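Putative silent information regulator 2 (Leishmania infantum, PDB 5OL0) probably works as a zinc-containing, NAD-dependent protein deacetylase of the sirtuin family, removing acetyl groups from lysines and thought to regulate gene expression. Local coordinates at residues Gly65-Glu70 and Lys84-Tyr89. Numbering follows the deposited sequence.
Sequences GKYNLE and KPEIFY
The phenol ring of Tyr67 lies flat against the side chain of Ile87, whose CG1 methylene sits 3.5 Å from the ring centroid and only 10° off the ring normal, a CH-pi contact made squarely over one face. CG1 is almost equally far from all six ring carbons, closest to CE1 and CD1 at 3.6 Å. The two methyl carbons sit near the root of the ring: Ile87 CD1 is 3.9 Å from Tyr67 CD1, and Ile87 CG2 comes within 4.2 Å of Tyr67 CD2. The two side chains run in opposite directions as they pass. With CG anti to the carbonyl carbon (chi1 -65°), the Tyr67 ring extends from the last turn of helix 59-67 towards the start of helix 85-95, and Tyr67 OH comes loosely alongside Glu86, 4.3 Å from Glu86 CG. No hydrogen bond joins the two segments, so the contact rests on apolar packing and the ring face.

On the opposite face of the Tyr67 ring Lys66 CG lies 3.8 Å above the plane, over its centre, so the aromatic group is held between an aliphatic lysine stem and the isoleucine. The NZ of Lys66 turns back to hydrogen-bond Asn63 O on its own helix. Beyond Tyr67 the chain leaves helical geometry at Asn68, which has positive phi (60°), and Leu69 then joins Ile87 in packing on Leu80 of helix 78-83. Deeper in, Phe88 meets Phe191 edge-to-face, while the Tyr89 hydroxyl is in hydrogen-bonding geometry with both Val185 O, on strand 185-187, and Asn166 OD1, on helix 163-171, linking helix 85-95 to the zinc-binding module. This arrangement belongs to the small domain of the sirtuin fold, where a helical module packs beside the zinc-binding module, apart from the Rossmann-type NAD-binding domain.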
ATOM      1  N   GLY A  65      -4.375  -5.150  23.461  1.00 87.22           N
ATOM      2  CA  GLY A  65      -3.970  -5.760  24.715  1.00 80.85           C
ATOM      3  C   GLY A  65      -5.014  -6.653  25.347  1.00 76.74           C
ATOM      4  O   GLY A  65      -4.767  -7.847  25.495  1.00 66.73           O
ATOM      5  N   LYS A  66      -6.188  -6.109  25.689  1.00 74.44           N
ATOM      6  CA  LYS A  66      -7.199  -6.918  26.408  1.00 77.10           C
ATOM      7  C   LYS A  66      -7.514  -8.225  25.692  1.00 76.13           C
ATOM      8  O   LYS A  66      -7.711  -9.256  26.340  1.00 79.48           O
ATOM      9  CB  LYS A  66      -8.494  -6.142  26.690  1.00 78.46           C
ATOM     10  CG  LYS A  66      -9.482  -6.043  25.538  1.00 82.57           C
ATOM     11  CD  LYS A  66     -10.673  -5.148  25.859  1.00 84.12           C
ATOM     12  CE  LYS A  66     -10.277  -3.720  26.194  1.00 85.16           C
ATOM     13  NZ  LYS A  66      -9.263  -3.149  25.259  1.00 85.58           N
ATOM     14  N   TYR A  67      -7.516  -8.180  24.358  1.00 75.81           N
ATOM     15  CA  TYR A  67      -7.852  -9.355  23.546  1.00 75.81           C
ATOM     16  C   TYR A  67      -6.757 -10.419  23.440  1.00 74.18           C
ATOM     17  O   TYR A  67      -7.074 -11.607  23.310  1.00 70.54           O
ATOM     18  CB  TYR A  67      -8.343  -8.905  22.163  1.00 71.51           C
ATOM     19  CG  TYR A  67      -9.654  -8.137  22.227  1.00 69.45           C
ATOM     20  CD1 TYR A  67     -10.811  -8.733  22.757  1.00 70.71           C
ATOM     21  CD2 TYR A  67      -9.750  -6.825  21.764  1.00 71.08           C
ATOM     22  CE1 TYR A  67     -12.014  -8.047  22.814  1.00 66.85           C
ATOM     23  CE2 TYR A  67     -10.961  -6.130  21.806  1.00 68.07           C
ATOM     24  CZ  TYR A  67     -12.080  -6.744  22.343  1.00 70.59           C
ATOM     25  OH  TYR A  67     -13.273  -6.060  22.402  1.00 76.75           O
ATOM     26  N   ASN A  68      -5.495 -10.027  23.578  1.00 79.91           N
ATOM     27  CA  ASN A  68      -4.328 -10.945  23.572  1.00 87.36           C
ATOM     28  C   ASN A  68      -4.128 -11.767  22.309  1.00 84.80           C
ATOM     29  O   ASN A  68      -4.345 -12.960  22.313  1.00 86.83           O
ATOM     30  CB  ASN A  68      -4.386 -11.936  24.745  1.00 89.92           C
ATOM     31  CG  ASN A  68      -4.272 -11.277  26.106  1.00 90.68           C
ATOM     32  OD1 ASN A  68      -4.315 -11.959  27.114  1.00 98.83           O
ATOM     33  ND2 ASN A  68      -4.158  -9.967  26.143  1.00 87.66           N
ATOM     34  N   LEU A  69      -3.578 -11.163  21.278  1.00 80.97           N
ATOM     35  CA  LEU A  69      -3.449 -11.825  19.995  1.00 83.97           C
ATOM     36  C   LEU A  69      -2.006 -12.192  19.697  1.00 86.53           C
ATOM     37  O   LEU A  69      -1.086 -11.389  19.924  1.00 76.77           O
ATOM     38  CB  LEU A  69      -3.976 -10.903  18.890  1.00 82.10           C
ATOM     39  CG  LEU A  69      -5.435 -10.443  19.011  1.00 73.23           C
ATOM     40  CD1 LEU A  69      -5.753  -9.462  17.890  1.00 73.66           C
ATOM     41  CD2 LEU A  69      -6.373 -11.643  19.010  1.00 67.42           C
ATOM     42  N   GLU A  70      -1.814 -13.385  19.133  1.00 91.77           N
ATOM     43  CA  GLU A  70      -0.532 -13.747  18.525  1.00 92.58           C
ATOM     44  C   GLU A  70      -0.435 -12.981  17.194  1.00 94.73           C
ATOM     45  O   GLU A  70      -0.491 -13.590  16.123  1.00 94.87           O
ATOM     46  CB  GLU A  70      -0.413 -15.282  18.344  1.00 96.02           C
ATOM     47  CG  GLU A  70       1.015 -15.840  18.436  1.00 98.66           C
ATOM     48  CD  GLU A  70       1.596 -15.785  19.859  1.00101.83           C
ATOM     49  OE1 GLU A  70       1.021 -16.430  20.769  1.00 95.64           O
ATOM     50  OE2 GLU A  70       2.625 -15.092  20.080  1.00 87.96           O
ATOM     51  N   LYS A  84     -15.723 -13.312  16.712  1.00 47.52           N
ATOM     52  CA  LYS A  84     -15.791 -12.210  17.656  1.00 51.16           C
ATOM     53  C   LYS A  84     -15.643 -10.863  16.878  1.00 44.41           C
ATOM     54  O   LYS A  84     -14.579 -10.204  16.962  1.00 40.23           O
ATOM     55  CB  LYS A  84     -14.671 -12.336  18.683  1.00 56.72           C
ATOM     56  CG  LYS A  84     -14.699 -13.575  19.560  1.00 63.70           C
ATOM     57  CD  LYS A  84     -13.881 -13.304  20.816  1.00 72.48           C
ATOM     58  CE  LYS A  84     -13.458 -14.564  21.565  1.00 76.71           C
ATOM     59  NZ  LYS A  84     -12.286 -14.239  22.441  1.00 78.68           N
ATOM     60  N   PRO A  85     -16.693 -10.470  16.140  1.00 39.95           N
ATOM     61  CA  PRO A  85     -16.651  -9.258  15.302  1.00 44.02           C
ATOM     62  C   PRO A  85     -16.394  -7.960  16.113  1.00 48.17           C
ATOM     63  O   PRO A  85     -15.716  -7.052  15.637  1.00 41.73           O
ATOM     64  CB  PRO A  85     -17.988  -9.275  14.551  1.00 45.39           C
ATOM     65  CG  PRO A  85     -18.883 -10.217  15.304  1.00 45.63           C
ATOM     66  CD  PRO A  85     -18.007 -11.152  16.087  1.00 45.49           C
ATOM     67  N   GLU A  86     -16.806  -7.945  17.375  1.00 48.82           N
ATOM     68  CA  GLU A  86     -16.519  -6.830  18.245  1.00 49.16           C
ATOM     69  C   GLU A  86     -15.051  -6.460  18.199  1.00 47.35           C
ATOM     70  O   GLU A  86     -14.726  -5.292  18.316  1.00 39.45           O
ATOM     71  CB  GLU A  86     -17.058  -7.059  19.682  1.00 57.40           C
ATOM     72  CG  GLU A  86     -16.483  -8.244  20.459  1.00 70.17           C
ATOM     73  CD  GLU A  86     -17.173  -9.602  20.208  1.00 81.18           C
ATOM     74  OE1 GLU A  86     -17.933  -9.772  19.204  1.00 67.62           O
ATOM     75  OE2 GLU A  86     -16.933 -10.519  21.038  1.00 88.86           O
ATOM     76  N   ILE A  87     -14.152  -7.418  17.953  1.00 45.84           N
ATOM     77  CA  ILE A  87     -12.718  -7.105  17.963  1.00 43.36           C
ATOM     78  C   ILE A  87     -12.321  -6.248  16.750  1.00 45.98           C
ATOM     79  O   ILE A  87     -11.679  -5.210  16.889  1.00 42.58           O
ATOM     80  CB  ILE A  87     -11.826  -8.371  18.010  1.00 45.67           C
ATOM     81  CG1 ILE A  87     -12.010  -9.091  19.355  1.00 51.52           C
ATOM     82  CG2 ILE A  87     -10.347  -8.011  17.800  1.00 46.93           C
ATOM     83  CD1 ILE A  87     -11.552 -10.539  19.391  1.00 53.97           C
ATOM     84  N   PHE A  88     -12.673  -6.675  15.550  1.00 45.75           N
ATOM     85  CA  PHE A  88     -12.294  -5.833  14.410  1.00 41.44           C
ATOM     86  C   PHE A  88     -13.097  -4.515  14.474  1.00 35.90           C
ATOM     87  O   PHE A  88     -12.559  -3.481  14.206  1.00 33.75           O
ATOM     88  CB  PHE A  88     -12.463  -6.524  13.090  1.00 37.44           C
ATOM     89  CG  PHE A  88     -12.505  -5.570  11.937  1.00 39.60           C
ATOM     90  CD1 PHE A  88     -11.335  -5.084  11.396  1.00 39.27           C
ATOM     91  CD2 PHE A  88     -13.734  -5.135  11.431  1.00 34.19           C
ATOM     92  CE1 PHE A  88     -11.383  -4.189  10.345  1.00 39.47           C
ATOM     93  CE2 PHE A  88     -13.795  -4.231  10.387  1.00 37.33           C
ATOM     94  CZ  PHE A  88     -12.614  -3.756   9.853  1.00 39.68           C
ATOM     95  N   TYR A  89     -14.370  -4.559  14.841  1.00 37.30           N
ATOM     96  CA  TYR A  89     -15.154  -3.332  14.864  1.00 36.93           C
ATOM     97  C   TYR A  89     -14.593  -2.329  15.842  1.00 43.21           C
ATOM     98  O   TYR A  89     -14.682  -1.127  15.612  1.00 37.47           O
ATOM     99  CB  TYR A  89     -16.621  -3.607  15.172  1.00 36.80           C
ATOM    100  CG  TYR A  89     -17.396  -3.763  13.908  1.00 39.92           C
ATOM    101  CD1 TYR A  89     -17.194  -4.864  13.073  1.00 37.93           C
ATOM    102  CD2 TYR A  89     -18.281  -2.792  13.504  1.00 38.36           C
ATOM    103  CE1 TYR A  89     -17.891  -4.999  11.885  1.00 37.23           C
ATOM    104  CE2 TYR A  89     -18.986  -2.922  12.328  1.00 39.84           C
ATOM    105  CZ  TYR A  89     -18.797  -4.021  11.520  1.00 37.18           C
ATOM    106  OH  TYR A  89     -19.496  -4.094  10.342  1.00 39.82           O
TER